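Long-range contacts in biofilm-associated surface protein (Staphylococcus aureus, PDB 7C7U), which takes part in biofilm formation as a cell wall-anchored adhesion protein, binds calcium, and probably acts as a switch that modulates functional amyloid formation: residues K22-T27 against R173-V178; V167-S172 against R179-S184; A252-I257 against Y367-K372; A439-E444 against V486-S491; E493-I498 against T512-D517. One frame throughout, in Å; residues are numbered along the deposited sequence.

Contact 1. Residues K22-T27 against R173-V178; sequences KSLGYT and RENKIV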
# COMPACT_ATOMS: atom_id res chain seq x y z
N LYS A 22 -0.69 -4.64 9.09
CA LYS A 22 -1.09 -4.33 7.73
C LYS A 22 -1.33 -2.83 7.60
O LYS A 22 -1.89 -2.20 8.51
CB LYS A 22 -2.35 -5.11 7.35
CG LYS A 22 -2.25 -6.58 7.69
CD LYS A 22 -3.24 -7.42 6.90
CE LYS A 22 -2.99 -8.89 7.16
NZ LYS A 22 -1.59 -9.26 6.77
N SER A 23 -0.86 -2.25 6.51
CA SER A 23 -1.22 -0.89 6.14
C SER A 23 -2.62 -0.87 5.52
O SER A 23 -3.14 -1.88 5.06
CB SER A 23 -0.19 -0.34 5.15
OG SER A 23 -0.11 -1.17 4.00
N LEU A 24 -3.21 0.32 5.49
CA LEU A 24 -4.54 0.50 4.93
C LEU A 24 -4.45 1.24 3.61
O LEU A 24 -3.56 2.08 3.40
CB LEU A 24 -5.45 1.28 5.89
CG LEU A 24 -5.78 0.57 7.21
CD1 LEU A 24 -6.74 1.40 8.03
CD2 LEU A 24 -6.34 -0.82 6.96
N GLY A 25 -5.35 0.89 2.69
CA GLY A 25 -5.50 1.65 1.46
C GLY A 25 -6.18 2.98 1.70
O GLY A 25 -6.62 3.31 2.81
N TYR A 26 -6.28 3.76 0.63
CA TYR A 26 -6.87 5.10 0.68
C TYR A 26 -8.20 5.14 -0.07
O TYR A 26 -8.41 4.44 -1.06
CB TYR A 26 -5.93 6.14 0.07
CG TYR A 26 -4.75 6.54 0.93
CD1 TYR A 26 -4.93 7.18 2.16
CD2 TYR A 26 -3.44 6.30 0.50
CE1 TYR A 26 -3.84 7.55 2.94
CE2 TYR A 26 -2.35 6.66 1.28
CZ TYR A 26 -2.55 7.29 2.49
OH TYR A 26 -1.46 7.66 3.26
N THR A 27 -9.11 5.99 0.43
CA THR A 27 -10.33 6.37 -0.26
C THR A 27 -10.44 7.89 -0.22
O THR A 27 -9.82 8.55 0.61
CB THR A 27 -11.59 5.76 0.38
OG1 THR A 27 -12.73 6.08 -0.42
CG2 THR A 27 -11.80 6.35 1.78
N ARG A 173 -16.78 1.47 6.49
CA ARG A 173 -17.41 0.61 5.49
C ARG A 173 -16.36 0.02 4.55
O ARG A 173 -16.44 -1.15 4.18
CB ARG A 173 -18.47 1.39 4.71
CG ARG A 173 -19.20 0.54 3.66
CD ARG A 173 -20.22 1.35 2.88
NE ARG A 173 -21.17 2.04 3.75
CZ ARG A 173 -22.13 2.86 3.30
NH1 ARG A 173 -22.26 3.08 2.00
NH2 ARG A 173 -22.95 3.45 4.16
N GLU A 174 -15.35 0.81 4.18
CA GLU A 174 -14.34 0.36 3.24
C GLU A 174 -13.02 -0.05 3.89
O GLU A 174 -12.17 -0.63 3.21
CB GLU A 174 -14.05 1.46 2.20
CG GLU A 174 -15.28 2.08 1.56
CD GLU A 174 -14.92 3.08 0.48
OE1 GLU A 174 -13.71 3.34 0.29
OE2 GLU A 174 -15.83 3.60 -0.20
N ASN A 175 -12.85 0.19 5.19
CA ASN A 175 -11.58 -0.01 5.89
C ASN A 175 -10.44 0.69 5.14
O ASN A 175 -9.37 0.12 4.91
CB ASN A 175 -11.27 -1.50 6.08
CG ASN A 175 -10.14 -1.76 7.07
OD1 ASN A 175 -9.95 -1.00 8.03
ND2 ASN A 175 -9.38 -2.83 6.84
N LYS A 176 -10.68 1.94 4.76
CA LYS A 176 -9.69 2.76 4.07
C LYS A 176 -9.50 4.09 4.79
O LYS A 176 -10.38 4.55 5.53
CB LYS A 176 -10.08 3.02 2.61
CG LYS A 176 -10.31 1.74 1.82
CD LYS A 176 -9.98 1.96 0.37
CE LYS A 176 -9.78 0.64 -0.35
NZ LYS A 176 -9.23 0.88 -1.71
N ILE A 177 -8.35 4.71 4.55
CA ILE A 177 -8.03 6.03 5.09
C ILE A 177 -8.56 7.09 4.14
O ILE A 177 -8.26 7.08 2.94
CB ILE A 177 -6.51 6.20 5.30
CG1 ILE A 177 -5.98 5.13 6.26
CG2 ILE A 177 -6.19 7.60 5.81
CD1 ILE A 177 -4.47 5.02 6.24
N VAL A 178 -9.35 8.02 4.68
CA VAL A 178 -9.79 9.21 3.97
C VAL A 178 -8.56 10.07 3.70
O VAL A 178 -7.98 10.65 4.62
CB VAL A 178 -10.85 9.98 4.77
CG1 VAL A 178 -11.35 11.18 3.97
CG2 VAL A 178 -11.98 9.04 5.18
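Y26 and I177 face each other in a short parallel β pairing, their CA atoms 4.7 Å apart, and T27 lies beside V178 one step further on. I177 bonds through both its own N-H and its own C=O to the two residues flanking Y26, as in a parallel bridge: its N donates to G25 O at 2.8 Å, and its O accepts from T27 N at 2.9 Å. The pairing adds residues near the N-terminus to a large mixed sheet, in which strand 176-178 also pairs with strand 163-171. A G1 β bulge, with N175 and K176 both opposite D171, leads into strand 176-178.

The side chains of Y26 and I177 run side by side in the same direction, bringing ring atom Y26 CD1 to 3.6 Å from I177 CB. I177 O sits at the edge of that ring, and Y26 OH continues to E182, to which it is hydrogen-bonded. L24 approaches I177 at about a right angle, with L24 CB 3.9 Å from I177 CD1, while its CD2 branch lies 3.6 Å from N175 ND2. On the other face of the strands, T27 holds OG1 opposite its backbone N (chi1 -175°), directed at the extended side chain of E174. There T27 OG1 donates to E174 OE1 at 3.0 Å, meeting the syn side of the carboxylate but 31° out of its plane.

Contact 2. Residues V167-S172 against R179-S184; sequences VFVRDS and RTSESS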
# COMPACT_ATOMS: atom_id res chain seq x y z
N VAL A 167 -2.66 10.12 12.76
CA VAL A 167 -4.08 10.28 13.01
C VAL A 167 -4.77 10.40 11.65
O VAL A 167 -4.20 10.94 10.69
CB VAL A 167 -4.36 11.50 13.94
CG1 VAL A 167 -4.02 12.82 13.25
CG2 VAL A 167 -5.78 11.50 14.43
N PHE A 168 -5.98 9.86 11.56
CA PHE A 168 -6.75 9.96 10.33
C PHE A 168 -8.18 9.55 10.62
O PHE A 168 -8.49 8.97 11.66
CB PHE A 168 -6.16 9.08 9.21
CG PHE A 168 -5.93 7.64 9.62
CD1 PHE A 168 -4.75 7.28 10.28
CD2 PHE A 168 -6.86 6.65 9.32
CE1 PHE A 168 -4.52 5.96 10.65
CE2 PHE A 168 -6.63 5.32 9.67
CZ PHE A 168 -5.46 4.98 10.35
N VAL A 169 -9.05 9.87 9.66
CA VAL A 169 -10.41 9.38 9.64
C VAL A 169 -10.43 8.08 8.83
O VAL A 169 -9.89 8.04 7.72
CB VAL A 169 -11.37 10.42 9.04
CG1 VAL A 169 -12.77 9.85 8.87
CG2 VAL A 169 -11.41 11.67 9.93
N ARG A 170 -11.02 7.03 9.39
CA ARG A 170 -11.17 5.76 8.70
C ARG A 170 -12.61 5.60 8.24
O ARG A 170 -13.54 5.78 9.03
CB ARG A 170 -10.78 4.58 9.59
CG ARG A 170 -10.66 3.23 8.81
CD ARG A 170 -10.19 2.10 9.73
NE ARG A 170 -11.13 1.84 10.83
CZ ARG A 170 -12.13 0.96 10.79
NH1 ARG A 170 -12.91 0.81 11.84
NH2 ARG A 170 -12.32 0.19 9.71
N ASP A 171 -12.79 5.27 6.96
CA ASP A 171 -14.07 4.82 6.41
C ASP A 171 -14.27 3.39 6.88
O ASP A 171 -13.63 2.47 6.38
CB ASP A 171 -14.05 4.94 4.89
CG ASP A 171 -15.38 4.52 4.22
OD1 ASP A 171 -16.20 3.80 4.84
OD2 ASP A 171 -15.57 4.91 3.05
N SER A 172 -15.15 3.20 7.86
CA SER A 172 -15.32 1.86 8.42
C SER A 172 -16.07 0.93 7.47
O SER A 172 -16.00 -0.29 7.64
CB SER A 172 -16.04 1.91 9.76
OG SER A 172 -17.39 2.27 9.58
N ARG A 179 -8.19 10.19 2.42
CA ARG A 179 -6.88 10.73 2.06
C ARG A 179 -6.64 12.11 2.66
O ARG A 179 -5.57 12.38 3.22
CB ARG A 179 -6.74 10.76 0.54
CG ARG A 179 -5.46 11.36 -0.01
CD ARG A 179 -5.46 11.30 -1.54
NE ARG A 179 -6.35 10.25 -2.03
CZ ARG A 179 -5.94 9.06 -2.47
NH1 ARG A 179 -4.65 8.76 -2.49
NH2 ARG A 179 -6.83 8.17 -2.89
N THR A 180 -7.64 12.99 2.59
CA THR A 180 -7.43 14.37 3.01
C THR A 180 -7.43 14.53 4.53
O THR A 180 -7.09 15.61 5.01
CB THR A 180 -8.51 15.27 2.40
OG1 THR A 180 -9.80 14.70 2.65
CG2 THR A 180 -8.31 15.38 0.90
N SER A 181 -7.77 13.50 5.28
CA SER A 181 -7.83 13.60 6.74
C SER A 181 -6.50 13.30 7.41
O SER A 181 -6.35 13.59 8.61
CB SER A 181 -8.88 12.64 7.29
OG SER A 181 -8.41 11.31 7.25
N GLU A 182 -5.53 12.75 6.68
CA GLU A 182 -4.37 12.11 7.27
C GLU A 182 -3.36 13.12 7.78
O GLU A 182 -3.01 14.10 7.09
CB GLU A 182 -3.72 11.18 6.25
CG GLU A 182 -2.57 10.37 6.83
CD GLU A 182 -1.52 10.01 5.79
OE1 GLU A 182 -1.88 9.84 4.60
OE2 GLU A 182 -0.33 9.89 6.18
N SER A 183 -2.86 12.87 8.98
CA SER A 183 -1.78 13.66 9.52
C SER A 183 -0.88 12.74 10.31
O SER A 183 -1.32 11.70 10.79
CB SER A 183 -2.32 14.77 10.42
OG SER A 183 -1.41 15.82 10.53
N SER A 184 0.38 13.13 10.45
CA SER A 184 1.34 12.29 11.17
C SER A 184 2.32 13.21 11.90
O SER A 184 2.12 14.43 11.95
CB SER A 184 2.06 11.32 10.23
OG SER A 184 2.78 11.98 9.19
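V167 and S183 form an antiparallel, hydrogen-bonded β pair between strand 163-171 and strand 183-187. V167 N donates to S183 O at 2.9 Å, and S183 N returns a bond of the same length to V167 O, both nearly straight. Their side chains share a face of the sheet, V167 CG1 lying 3.8 Å from S183 CB. The hydroxyl of S183 is hydrogen-bonded outside the two segments, to S214 OG and G215 O.

The instructive point is what happens two residues further along strand 163-171 and two residues back from S183. After strand 176-178 the chain leaves the edge of strand 163-171, passes through helical backbone angles at residues 179-181, and then rejoins the same edge. Within this detour a side chain stands in for the missing backbone acceptor: V169 N donates to S181 OG at 2.9 Å, with 165° at the hydrogen. The chi1 of S181, 75°, places OG between its own N and carbonyl carbon, within reach of that N-H. The same hydroxyl donates to V178 O, so one oxygen ties the strand to the residue where the detour begins. The carbon atoms close in around it, with V169 CB 3.6 Å and F168 CB 3.7 Å from S181 OG, while the F168 ring turns away to pack on I177.

Contact 3. Residues A252-I257 against Y367-K372; sequences AYNYQI and YLTDSK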
# COMPACT_ATOMS: atom_id res chain seq x y z
N ALA A 252 10.91 33.58 7.94
CA ALA A 252 11.48 32.53 7.10
C ALA A 252 10.73 31.22 7.33
O ALA A 252 10.27 30.94 8.44
CB ALA A 252 12.97 32.32 7.41
N TYR A 253 10.63 30.41 6.26
CA TYR A 253 10.14 29.05 6.38
C TYR A 253 11.33 28.10 6.45
O TYR A 253 12.26 28.19 5.63
CB TYR A 253 9.24 28.67 5.20
CG TYR A 253 8.63 27.30 5.37
CD1 TYR A 253 7.77 27.03 6.42
CD2 TYR A 253 8.93 26.26 4.47
CE1 TYR A 253 7.23 25.79 6.60
CE2 TYR A 253 8.40 25.02 4.65
CZ TYR A 253 7.54 24.78 5.69
OH TYR A 253 7.00 23.54 5.85
N ASN A 254 11.29 27.17 7.41
CA ASN A 254 12.39 26.27 7.73
C ASN A 254 11.89 24.83 7.62
O ASN A 254 10.75 24.54 7.99
CB ASN A 254 12.91 26.54 9.15
CG ASN A 254 13.25 28.00 9.38
OD1 ASN A 254 14.40 28.40 9.28
ND2 ASN A 254 12.22 28.81 9.66
N TYR A 255 12.73 23.94 7.11
CA TYR A 255 12.27 22.58 6.83
C TYR A 255 13.41 21.60 7.11
O TYR A 255 14.59 21.93 6.97
CB TYR A 255 11.74 22.47 5.37
CG TYR A 255 12.63 23.16 4.37
CD1 TYR A 255 13.67 22.47 3.75
CD2 TYR A 255 12.49 24.52 4.11
CE1 TYR A 255 14.53 23.12 2.87
CE2 TYR A 255 13.33 25.18 3.24
CZ TYR A 255 14.36 24.48 2.63
OH TYR A 255 15.21 25.13 1.76
N GLN A 256 13.04 20.41 7.57
CA GLN A 256 13.99 19.34 7.87
C GLN A 256 13.58 18.11 7.07
O GLN A 256 12.45 17.61 7.23
CB GLN A 256 14.04 19.04 9.37
CG GLN A 256 14.39 20.29 10.24
CD GLN A 256 14.73 19.95 11.70
OE1 GLN A 256 14.32 18.90 12.21
NE2 GLN A 256 15.46 20.84 12.38
N ILE A 257 14.46 17.61 6.21
CA ILE A 257 14.19 16.43 5.39
C ILE A 257 15.04 15.28 5.94
O ILE A 257 16.25 15.45 6.14
CB ILE A 257 14.49 16.69 3.90
CG1 ILE A 257 13.85 18.00 3.42
CG2 ILE A 257 14.03 15.50 2.98
CD1 ILE A 257 12.31 18.00 3.48
N TYR A 367 8.60 24.77 10.11
CA TYR A 367 8.24 25.81 11.07
C TYR A 367 8.61 27.17 10.49
O TYR A 367 9.46 27.28 9.60
CB TYR A 367 8.93 25.61 12.44
CG TYR A 367 10.45 25.53 12.40
CD1 TYR A 367 11.10 24.32 12.07
CD2 TYR A 367 11.23 26.63 12.67
CE1 TYR A 367 12.48 24.25 12.04
CE2 TYR A 367 12.62 26.57 12.63
CZ TYR A 367 13.23 25.37 12.32
OH TYR A 367 14.60 25.31 12.26
N LEU A 368 7.93 28.21 11.00
CA LEU A 368 8.21 29.59 10.65
C LEU A 368 9.01 30.23 11.77
O LEU A 368 8.80 29.95 12.96
CB LEU A 368 6.90 30.38 10.44
CG LEU A 368 6.11 29.98 9.18
CD1 LEU A 368 4.64 30.38 9.26
CD2 LEU A 368 6.79 30.65 7.99
N THR A 369 9.91 31.14 11.40
CA THR A 369 10.70 31.90 12.36
C THR A 369 10.61 33.37 12.03
O THR A 369 10.41 33.75 10.87
CB THR A 369 12.19 31.51 12.37
OG1 THR A 369 12.69 31.53 11.02
CG2 THR A 369 12.41 30.13 13.02
N ASP A 370 10.76 34.22 13.05
CA ASP A 370 10.80 35.64 12.75
C ASP A 370 12.19 36.01 12.24
O ASP A 370 13.08 35.16 12.12
CB ASP A 370 10.37 36.47 13.97
CG ASP A 370 11.34 36.40 15.15
OD1 ASP A 370 12.50 35.97 14.99
OD2 ASP A 370 10.93 36.81 16.28
N SER A 371 12.40 37.31 11.97
CA SER A 371 13.68 37.75 11.42
C SER A 371 14.84 37.60 12.39
O SER A 371 15.99 37.80 11.99
CB SER A 371 13.58 39.21 10.95
OG SER A 371 13.19 40.09 11.99
N LYS A 372 14.60 37.24 13.65
CA LYS A 372 15.67 36.94 14.59
C LYS A 372 15.84 35.45 14.85
O LYS A 372 16.61 35.06 15.73
CB LYS A 372 15.42 37.68 15.91
CG LYS A 372 15.16 39.19 15.74
CD LYS A 372 15.18 39.91 17.10
CE LYS A 372 15.19 41.44 16.94
NZ LYS A 372 14.02 41.92 16.15
O HOH W 1 15.84 30.46 10.37
O HOH W 2 16.16 23.53 11.20
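N254 lies over one face of the Y367 ring, its CB 3.5 Å from the ring centroid in a CH-π contact displaced toward the rim. The amide continues across the same face with its plane only 8° from that of the ring. At the ring edge, in plane, are T369 CG2 and a water that bridges Y367 OH (2.6 Å) and Q256 NE2 (3.0 Å). A Y367 chi1 of 56° lays the ring across the neighbouring strand. On the other face of the sheet, L368 CD2 meets the edge of the Y253 ring, 4.1 Å from Y253 CD1.

These strands, 252-257 and 359-369, are the central pair of a four-stranded antiparallel sheet. Backbone bonds join A252 with T369 and N254 with Y367 in both directions. The strand containing Y367 then ends at an Asx turn, where D370 OD1 accepts from K372 N.

Y367 O is gripped twice by one residue, by N254 N almost in line with the carbonyl and by N254 ND2 at 3.2 Å from above the carbonyl plane. N254 ND2 gives its second proton to T369 OG1 at 3.1 Å, and N254 OD1 accepts from a water at 2.7 Å. With both N-H groups and the oxygen engaged, the amide can hardly turn over, which keeps it flat against the ring.

Contact 4. Residues A439-E444 against V486-S491; sequences ADITTE and VSIPNS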
# COMPACT_ATOMS: atom_id res chain seq x y z
N ALA A 439 -2.75 -28.79 -22.77
CA ALA A 439 -2.61 -30.21 -23.08
C ALA A 439 -1.99 -30.40 -24.45
O ALA A 439 -2.21 -29.60 -25.37
CB ALA A 439 -3.97 -30.90 -23.05
N ASP A 440 -1.18 -31.46 -24.58
CA ASP A 440 -0.67 -31.86 -25.89
C ASP A 440 -1.84 -32.16 -26.84
O ASP A 440 -2.91 -32.60 -26.41
CB ASP A 440 0.24 -33.09 -25.78
CG ASP A 440 1.50 -32.84 -24.96
OD1 ASP A 440 1.88 -31.67 -24.75
OD2 ASP A 440 2.15 -33.84 -24.57
N ILE A 441 -1.63 -31.89 -28.13
CA ILE A 441 -2.63 -32.19 -29.17
C ILE A 441 -1.96 -32.98 -30.30
O ILE A 441 -0.76 -33.22 -30.28
CB ILE A 441 -3.32 -30.92 -29.70
CG1 ILE A 441 -2.30 -29.99 -30.34
CG2 ILE A 441 -4.11 -30.20 -28.59
CD1 ILE A 441 -2.95 -28.93 -31.20
N THR A 442 -2.76 -33.40 -31.29
CA THR A 442 -2.21 -34.09 -32.46
C THR A 442 -2.24 -33.18 -33.68
O THR A 442 -2.86 -32.11 -33.69
CB THR A 442 -2.94 -35.40 -32.79
OG1 THR A 442 -4.14 -35.13 -33.54
CG2 THR A 442 -3.29 -36.20 -31.55
N THR A 443 -1.57 -33.64 -34.74
CA THR A 443 -1.56 -32.96 -36.03
C THR A 443 -2.95 -32.87 -36.66
O THR A 443 -3.11 -32.09 -37.60
CB THR A 443 -0.62 -33.67 -37.02
OG1 THR A 443 -1.13 -34.97 -37.30
CG2 THR A 443 0.83 -33.79 -36.48
N GLU A 444 -3.94 -33.62 -36.17
CA GLU A 444 -5.31 -33.52 -36.69
C GLU A 444 -6.19 -32.56 -35.89
O GLU A 444 -7.29 -32.23 -36.34
CB GLU A 444 -5.97 -34.89 -36.73
CG GLU A 444 -5.59 -35.67 -37.99
CD GLU A 444 -6.15 -37.08 -38.01
OE1 GLU A 444 -6.47 -37.61 -36.92
OE2 GLU A 444 -6.27 -37.65 -39.13
N VAL A 486 -7.49 -21.64 -28.58
CA VAL A 486 -6.83 -21.00 -29.71
C VAL A 486 -7.05 -21.86 -30.95
O VAL A 486 -6.62 -23.02 -30.98
CB VAL A 486 -5.33 -20.81 -29.45
CG1 VAL A 486 -4.68 -20.13 -30.64
CG2 VAL A 486 -5.08 -20.02 -28.13
N SER A 487 -7.66 -21.29 -31.98
CA SER A 487 -7.82 -21.98 -33.26
C SER A 487 -6.49 -22.02 -34.00
O SER A 487 -5.78 -21.01 -34.08
CB SER A 487 -8.88 -21.29 -34.12
OG SER A 487 -10.19 -21.55 -33.63
N ILE A 488 -6.14 -23.20 -34.52
CA ILE A 488 -4.91 -23.40 -35.29
C ILE A 488 -5.22 -24.30 -36.48
O ILE A 488 -6.20 -25.05 -36.47
CB ILE A 488 -3.79 -24.03 -34.44
CG1 ILE A 488 -4.18 -25.45 -34.03
CG2 ILE A 488 -3.41 -23.14 -33.23
CD1 ILE A 488 -3.05 -26.26 -33.44
N PRO A 489 -4.38 -24.26 -37.51
CA PRO A 489 -4.49 -25.28 -38.57
C PRO A 489 -4.09 -26.64 -38.04
O PRO A 489 -3.46 -26.76 -36.98
CB PRO A 489 -3.50 -24.81 -39.64
CG PRO A 489 -3.06 -23.40 -39.22
CD PRO A 489 -3.24 -23.36 -37.74
N ASN A 490 -4.47 -27.68 -38.77
CA ASN A 490 -3.76 -28.94 -38.62
C ASN A 490 -2.29 -28.64 -38.82
O ASN A 490 -1.88 -28.16 -39.88
CB ASN A 490 -4.26 -29.97 -39.64
CG ASN A 490 -5.66 -30.53 -39.29
OD1 ASN A 490 -6.16 -30.37 -38.18
ND2 ASN A 490 -6.26 -31.22 -40.24
N SER A 491 -1.49 -28.85 -37.78
CA SER A 491 -0.16 -28.27 -37.75
C SER A 491 0.94 -29.33 -37.73
O SER A 491 0.69 -30.49 -37.37
CB SER A 491 -0.03 -27.35 -36.53
OG SER A 491 -0.75 -26.13 -36.75
O HOH W 3 -2.61 -29.43 -35.26
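S491, whose carbonyl packs against T443, donates its backbone N-H to a water, 2.8 Å from S491 N, and this water lies 3.1 Å from T442 O on the other segment. The link to T442 O is the less certain half, because the water has more acceptors in reach than protons to give. Beside it the chains meet directly, with T443 CG2 3.4 Å from S491 O and T443 O 3.2 Å from N490 CB.

Each segment also carries a local bond from a side-chain hydroxyl just past its strand. T442 OG1 accepts from E444 N at 3.0 Å, closing an ST turn. In the loop after strand 483-487, S491 OG donates back to P489 O at 2.8 Å, reaching it from well above the carbonyl plane. The strands concerned, 437-442 and 483-487, belong to one mixed sheet with strand 447-451 between them. Strand 437-442, first of the sheet in chain order, runs parallel to its neighbour 509-516, the last, which is consistent with a bacterial immunoglobulin-like β sandwich.

Further in, I441 and I488 meet across strand 447-451, both packing on its V448. Their chi1 angles are nearly equal, 61° and 66°, and both side chains then extend, so they meet tip to tip. I441 CD1 and I488 CD1 are 3.5 Å apart, tighter than ordinary methyl contact, and both residues also pack on I515.

Contact 5. Residues E493-I498 against T512-D517; sequences EGTYTI and TFEIVD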
# COMPACT_ATOMS: atom_id res chain seq x y z
N GLU A 493 4.02 -31.61 -36.50
CA GLU A 493 4.42 -32.08 -35.18
C GLU A 493 5.60 -31.25 -34.68
O GLU A 493 6.39 -30.72 -35.46
CB GLU A 493 4.80 -33.57 -35.19
CG GLU A 493 6.30 -33.80 -35.34
CD GLU A 493 6.70 -35.27 -35.47
OE1 GLU A 493 6.00 -36.16 -34.92
OE2 GLU A 493 7.73 -35.53 -36.13
N GLY A 494 5.70 -31.14 -33.37
CA GLY A 494 6.85 -30.48 -32.77
C GLY A 494 6.49 -29.82 -31.46
O GLY A 494 5.38 -29.95 -30.94
N THR A 495 7.48 -29.12 -30.91
CA THR A 495 7.31 -28.38 -29.67
C THR A 495 6.83 -26.97 -29.99
O THR A 495 7.46 -26.26 -30.77
CB THR A 495 8.62 -28.32 -28.88
OG1 THR A 495 9.03 -29.65 -28.54
CG2 THR A 495 8.45 -27.51 -27.60
N TYR A 496 5.71 -26.58 -29.37
CA TYR A 496 5.10 -25.27 -29.55
C TYR A 496 5.10 -24.51 -28.23
O TYR A 496 5.14 -25.11 -27.15
CB TYR A 496 3.67 -25.42 -30.08
CG TYR A 496 3.60 -25.83 -31.52
CD1 TYR A 496 3.99 -27.11 -31.92
CD2 TYR A 496 3.16 -24.94 -32.49
CE1 TYR A 496 3.94 -27.50 -33.28
CE2 TYR A 496 3.09 -25.31 -33.83
CZ TYR A 496 3.49 -26.59 -34.21
OH TYR A 496 3.43 -26.94 -35.54
N THR A 497 5.04 -23.19 -28.33
CA THR A 497 4.91 -22.31 -27.17
C THR A 497 3.48 -21.81 -27.07
O THR A 497 2.90 -21.38 -28.07
CB THR A 497 5.85 -21.10 -27.27
OG1 THR A 497 7.20 -21.56 -27.43
CG2 THR A 497 5.75 -20.21 -26.02
N ILE A 498 2.91 -21.86 -25.86
CA ILE A 498 1.68 -21.16 -25.55
C ILE A 498 2.08 -19.93 -24.75
O ILE A 498 2.63 -20.05 -23.64
CB ILE A 498 0.66 -22.04 -24.79
CG1 ILE A 498 -0.56 -21.20 -24.37
CG2 ILE A 498 1.28 -22.80 -23.62
CD1 ILE A 498 -1.35 -20.64 -25.56
N THR A 512 5.52 -24.64 -22.82
CA THR A 512 5.57 -25.41 -24.06
C THR A 512 4.63 -26.61 -24.00
O THR A 512 4.36 -27.16 -22.93
CB THR A 512 6.98 -25.89 -24.39
OG1 THR A 512 7.51 -26.61 -23.28
CG2 THR A 512 7.88 -24.70 -24.73
N PHE A 513 4.14 -27.01 -25.17
CA PHE A 513 3.33 -28.21 -25.31
C PHE A 513 3.72 -28.87 -26.62
O PHE A 513 4.45 -28.30 -27.43
CB PHE A 513 1.82 -27.90 -25.26
CG PHE A 513 1.31 -27.12 -26.44
CD1 PHE A 513 1.40 -25.73 -26.47
CD2 PHE A 513 0.72 -27.77 -27.52
CE1 PHE A 513 0.91 -25.00 -27.56
CE2 PHE A 513 0.24 -27.05 -28.60
CZ PHE A 513 0.34 -25.67 -28.62
N GLU A 514 3.23 -30.08 -26.82
CA GLU A 514 3.58 -30.86 -28.00
C GLU A 514 2.39 -31.04 -28.94
O GLU A 514 1.26 -31.29 -28.50
CB GLU A 514 4.12 -32.23 -27.60
CG GLU A 514 5.37 -32.13 -26.73
CD GLU A 514 6.59 -31.67 -27.52
OE1 GLU A 514 6.76 -32.11 -28.68
OE2 GLU A 514 7.37 -30.86 -26.98
N ILE A 515 2.65 -30.88 -30.23
CA ILE A 515 1.77 -31.38 -31.29
C ILE A 515 2.42 -32.67 -31.78
O ILE A 515 3.56 -32.65 -32.26
CB ILE A 515 1.57 -30.34 -32.39
CG1 ILE A 515 0.98 -29.06 -31.77
CG2 ILE A 515 0.62 -30.85 -33.51
CD1 ILE A 515 0.33 -28.10 -32.76
N VAL A 516 1.73 -33.78 -31.60
CA VAL A 516 2.31 -35.10 -31.81
C VAL A 516 1.70 -35.72 -33.06
O VAL A 516 0.67 -35.27 -33.57
CB VAL A 516 2.12 -36.00 -30.58
CG1 VAL A 516 2.69 -35.32 -29.31
CG2 VAL A 516 0.65 -36.36 -30.38
N ASP A 517 2.34 -36.78 -33.54
CA ASP A 517 1.81 -37.61 -34.62
C ASP A 517 0.37 -38.00 -34.33
O ASP A 517 0.03 -38.37 -33.20
CB ASP A 517 2.71 -38.86 -34.74
CG ASP A 517 2.45 -39.67 -35.99
OD1 ASP A 517 1.29 -40.07 -36.22
OD2 ASP A 517 3.43 -39.92 -36.72
O HOH W 4 4.94 -37.04 -32.33
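G494 and I515 open the antiparallel register of a β hairpin, exchanging backbone bonds in both directions, with G494 N 2.8 Å from I515 O. Y496 and F513 form the next hydrogen-bonded pair. G494 has backbone angles at which a CB would collide with the preceding carbonyl oxygen, so glycine is suited to the place.

Polar side chains hold one face. T495 OG1 donates to the syn lone pair of E514 OE2 at 2.6 Å, a short bond made possible by the bend of E514 at chi2 (-71°), which folds its carboxylate back over the partner strand. At the hairpin's open end, a water takes a proton from D517 N and gives one to E493 OE1, each at 2.9 Å.

Apolar groups line the other face. I515 CD1 stands over the centre of the Y496 ring, 3.7 Å from its centroid, and Y496 CB in turn lies over a face of F513, 3.9 Å from that centroid. The two rings themselves are slid apart and barely overlap.

Strand 462-466 flanks the hairpin beyond strand 494-501, and Y496 packs on V465. On the far side strand 437-442 runs parallel to strand 509-516, where A438 meets both I498 and F513.

The five contacts fall into three groups. Contacts 1 and 2, centres about 9 Å apart, alternate along the chain; strand 163-171 pairs with 176-178 and then 183-187, and 22-27 joins their mixed sheet through 176-178. Contact 3 follows in a separate four-stranded sheet, its centre about 27 Å from that of contact 2. Contacts 4 and 5 come last, centres about 8 Å apart, in a seven-stranded sheet where neighbouring strands 437-442 and 509-516 join them. Their centres lie about 70 Å or more from that of contact 3, across the chain's centre. Four calcium sites lie mainly in residues 389-433, between contacts 3 and 4, with E509 completing one; the bound calcium may steady the two parts' relative placement.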